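Local coordinates for DUF115 domain-containing protein (Magnetospirillum magneticum AMB-1, PDB 5MU5) that probably acts as a Maf-type glycosyltransferase that modifies flagellin and takes part in bacterial flagella formation, at residues W546-L554 against I633-F644. Residues are numbered along the deposited sequence; the frame is centred on the assembly and turned at random.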
# COMPACT_ATOMS: atom_id res chain seq x y z
N TRP A 546 -0.01 6.89 -25.25
CA TRP A 546 0.55 6.32 -24.02
C TRP A 546 2.08 6.23 -24.02
O TRP A 546 2.71 6.72 -23.08
CB TRP A 546 -0.11 4.97 -23.70
CG TRP A 546 -1.65 5.07 -23.68
CD1 TRP A 546 -2.53 4.53 -24.58
CD2 TRP A 546 -2.44 5.81 -22.74
NE1 TRP A 546 -3.82 4.86 -24.23
CE2 TRP A 546 -3.79 5.66 -23.12
CE3 TRP A 546 -2.13 6.60 -21.62
CZ2 TRP A 546 -4.83 6.26 -22.41
CZ3 TRP A 546 -3.17 7.18 -20.91
CH2 TRP A 546 -4.50 7.01 -21.31
N PRO A 547 2.68 5.61 -25.05
CA PRO A 547 4.12 5.52 -24.98
C PRO A 547 4.77 6.89 -24.95
O PRO A 547 5.79 7.08 -24.27
CB PRO A 547 4.50 4.76 -26.26
CG PRO A 547 3.30 4.81 -27.14
CD PRO A 547 2.13 4.91 -26.22
N ARG A 548 4.17 7.84 -25.65
CA ARG A 548 4.71 9.19 -25.70
C ARG A 548 4.73 9.82 -24.31
O ARG A 548 5.75 10.37 -23.90
CB ARG A 548 3.95 10.04 -26.71
CG ARG A 548 4.62 11.36 -26.99
CD ARG A 548 3.88 12.15 -28.06
NE ARG A 548 4.32 13.54 -28.01
CZ ARG A 548 4.00 14.47 -28.91
NH1 ARG A 548 3.24 14.18 -29.96
NH2 ARG A 548 4.46 15.71 -28.75
N SER A 549 3.61 9.71 -23.58
CA SER A 549 3.53 10.17 -22.19
C SER A 549 4.58 9.55 -21.28
O SER A 549 5.13 10.20 -20.39
CB SER A 549 2.19 9.78 -21.59
OG SER A 549 1.12 10.18 -22.42
N ILE A 550 4.83 8.26 -21.48
CA ILE A 550 5.75 7.54 -20.64
C ILE A 550 7.17 8.00 -20.93
O ILE A 550 7.92 8.35 -20.02
CB ILE A 550 5.62 6.02 -20.81
CG1 ILE A 550 4.22 5.56 -20.34
CG2 ILE A 550 6.68 5.30 -20.00
CD1 ILE A 550 3.79 4.20 -20.85
N VAL A 551 7.52 8.03 -22.20
CA VAL A 551 8.84 8.43 -22.63
C VAL A 551 9.15 9.89 -22.24
O VAL A 551 10.29 10.22 -21.89
CB VAL A 551 8.96 8.21 -24.14
CG1 VAL A 551 10.23 8.85 -24.68
CG2 VAL A 551 8.94 6.70 -24.41
N THR A 552 8.13 10.74 -22.28
CA THR A 552 8.23 12.12 -21.81
C THR A 552 8.54 12.16 -20.30
O THR A 552 9.43 12.90 -19.85
CB THR A 552 6.90 12.86 -22.11
OG1 THR A 552 6.76 12.98 -23.53
CG2 THR A 552 6.86 14.25 -21.48
N LEU A 553 7.81 11.37 -19.53
CA LEU A 553 8.05 11.29 -18.09
C LEU A 553 9.48 10.80 -17.78
O LEU A 553 10.17 11.33 -16.91
CB LEU A 553 7.01 10.37 -17.41
CG LEU A 553 7.10 10.25 -15.89
CD1 LEU A 553 7.14 11.61 -15.19
CD2 LEU A 553 5.97 9.41 -15.33
N LEU A 554 9.90 9.77 -18.49
CA LEU A 554 11.22 9.20 -18.30
C LEU A 554 12.27 10.25 -18.61
O LEU A 554 13.25 10.37 -17.88
CB LEU A 554 11.41 7.99 -19.21
CG LEU A 554 10.63 6.75 -18.81
CD1 LEU A 554 10.79 5.67 -19.87
CD2 LEU A 554 11.10 6.24 -17.45
N ILE A 633 17.11 4.39 -17.78
CA ILE A 633 16.01 5.12 -18.39
C ILE A 633 15.97 4.89 -19.90
O ILE A 633 14.89 4.79 -20.47
CB ILE A 633 16.05 6.60 -17.95
CG1 ILE A 633 15.45 6.66 -16.55
CG2 ILE A 633 15.26 7.47 -18.91
CD1 ILE A 633 15.52 8.00 -15.86
N ARG A 634 17.13 4.74 -20.52
CA ARG A 634 17.22 4.39 -21.95
C ARG A 634 16.62 3.00 -22.25
O ARG A 634 15.82 2.85 -23.18
CB ARG A 634 18.68 4.45 -22.42
CG ARG A 634 18.90 3.98 -23.85
CD ARG A 634 20.29 4.32 -24.38
NE ARG A 634 20.31 4.07 -25.83
CZ ARG A 634 20.48 2.87 -26.40
NH1 ARG A 634 20.67 1.78 -25.66
NH2 ARG A 634 20.44 2.76 -27.72
N VAL A 635 17.03 2.00 -21.49
CA VAL A 635 16.46 0.66 -21.63
C VAL A 635 14.92 0.68 -21.40
O VAL A 635 14.17 0.06 -22.15
CB VAL A 635 17.13 -0.34 -20.67
CG1 VAL A 635 16.33 -1.64 -20.56
CG2 VAL A 635 18.56 -0.63 -21.12
N MET A 636 14.47 1.39 -20.37
CA MET A 636 13.04 1.48 -20.09
C MET A 636 12.29 2.15 -21.25
O MET A 636 11.20 1.73 -21.63
CB MET A 636 12.79 2.28 -18.81
CG MET A 636 13.27 1.60 -17.55
SD MET A 636 13.01 2.59 -16.07
CE MET A 636 11.26 2.32 -15.80
N THR A 637 12.89 3.20 -21.79
CA THR A 637 12.33 3.93 -22.90
C THR A 637 12.12 3.00 -24.09
O THR A 637 11.04 2.97 -24.67
CB THR A 637 13.29 5.08 -23.29
OG1 THR A 637 13.26 6.08 -22.25
CG2 THR A 637 12.91 5.71 -24.63
N LEU A 638 13.15 2.24 -24.43
CA LEU A 638 13.07 1.32 -25.56
C LEU A 638 12.08 0.20 -25.32
O LEU A 638 11.42 -0.23 -26.25
CB LEU A 638 14.43 0.72 -25.87
CG LEU A 638 15.42 1.73 -26.43
CD1 LEU A 638 16.82 1.14 -26.36
CD2 LEU A 638 15.06 2.14 -27.86
N GLN A 639 11.99 -0.27 -24.08
CA GLN A 639 11.06 -1.37 -23.74
C GLN A 639 9.62 -0.93 -23.88
O GLN A 639 8.77 -1.65 -24.40
CB GLN A 639 11.33 -1.90 -22.34
CG GLN A 639 12.54 -2.81 -22.30
CD GLN A 639 12.68 -3.56 -21.00
OE1 GLN A 639 11.92 -3.36 -20.06
NE2 GLN A 639 13.68 -4.44 -20.93
N VAL A 640 9.36 0.29 -23.42
CA VAL A 640 8.03 0.87 -23.48
C VAL A 640 7.55 1.01 -24.92
O VAL A 640 6.41 0.64 -25.22
CB VAL A 640 8.00 2.23 -22.74
CG1 VAL A 640 6.80 3.08 -23.13
CG2 VAL A 640 8.02 2.00 -21.23
N GLU A 641 8.42 1.53 -25.79
CA GLU A 641 8.08 1.76 -27.19
C GLU A 641 7.86 0.45 -27.93
O GLU A 641 6.93 0.32 -28.71
CB GLU A 641 9.16 2.59 -27.88
CG GLU A 641 9.17 4.04 -27.43
CD GLU A 641 10.37 4.84 -27.95
OE1 GLU A 641 11.27 4.26 -28.60
OE2 GLU A 641 10.41 6.07 -27.69
N TRP A 642 8.74 -0.51 -27.68
CA TRP A 642 8.58 -1.86 -28.21
C TRP A 642 7.28 -2.53 -27.70
O TRP A 642 6.60 -3.21 -28.46
CB TRP A 642 9.79 -2.69 -27.80
CG TRP A 642 9.64 -4.15 -28.01
CD1 TRP A 642 9.84 -4.82 -29.17
CD2 TRP A 642 9.30 -5.13 -27.02
NE1 TRP A 642 9.63 -6.17 -28.97
CE2 TRP A 642 9.29 -6.38 -27.67
CE3 TRP A 642 8.99 -5.08 -25.65
CZ2 TRP A 642 9.00 -7.57 -26.99
CZ3 TRP A 642 8.69 -6.26 -24.99
CH2 TRP A 642 8.70 -7.49 -25.67
N TYR A 643 6.97 -2.33 -26.42
CA TYR A 643 5.80 -2.95 -25.81
C TYR A 643 4.50 -2.43 -26.39
O TYR A 643 3.62 -3.22 -26.72
CB TYR A 643 5.80 -2.74 -24.30
CG TYR A 643 4.47 -2.94 -23.63
CD1 TYR A 643 4.03 -4.20 -23.29
CD2 TYR A 643 3.67 -1.86 -23.31
CE1 TYR A 643 2.81 -4.38 -22.66
CE2 TYR A 643 2.46 -2.03 -22.66
CZ TYR A 643 2.02 -3.29 -22.34
OH TYR A 643 0.81 -3.46 -21.70
N PHE A 644 4.38 -1.11 -26.51
CA PHE A 644 3.19 -0.52 -27.08
C PHE A 644 3.02 -0.85 -28.56
O PHE A 644 1.89 -1.00 -29.02
CB PHE A 644 3.09 0.99 -26.79
CG PHE A 644 2.55 1.29 -25.42
CD1 PHE A 644 1.20 1.22 -25.17
CD2 PHE A 644 3.41 1.57 -24.36
CE1 PHE A 644 0.70 1.45 -23.90
CE2 PHE A 644 2.91 1.81 -23.09
CZ PHE A 644 1.56 1.74 -22.86
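Ile633 meets Leu554 through its gamma methyl, CG2 lying 3.7 Å from Leu554 O and slightly farther from Leu554 CB; a beta-branched side chain suits this spot because its methyl sits close to the backbone. One turn on, Met636 turns its CB to Leu554 CD1, while its flexible end, bent at chi3, packs on Leu242 and on helix 589-609. Leu554 slides past Thr637 in the opposite direction, its CD1 resting 3.5 Å from Thr637 OG1. That hydroxyl, held beside the backbone N by chi1 -70°, bonds to Ile633 O at 2.7 Å, tilted from the carbonyl plane, while Thr637 N reaches the same oxygen from the other face. With its polar end turned back on its own helix, threonine can offer CG2 to Val551 as an apolar surface. These turns belong to helices 546-564 and 618-646 of the Maf helical bundle domain, whose short segments here run antiparallel at 176° with axes 9.4 Å apart. No hydrogen bond crosses between them, and the fit is mainly of apolar groups. Both methyls of Val640 lie 3.8 Å from Ile550 CG2, short branches suited to closely spaced helices. Partly exposed Glu641 crosses Val551 at about a right angle, bringing CG and OE2 to Val551 CG2; its methylenes supply apolar contact beneath a polar end. At Phe644 the flat ring receives the proline ring: Pro547 CD sits over one face, 4.0 Å from the Phe644 centroid, in a CH-pi contact, and Tyr643 CD2 lies over the opposite face. The far end of the ring reaches Trp546 CB and Ile550 CD1, with Ile550 CD1 3.4 Å from Phe644 CE2. An alanine at Phe644 would probably leave Pro547 without its CH-pi partner and open a gap beside Trp546 and Ile550. Trp546 leads its indole away, where NE1 bonds to Trp541 O.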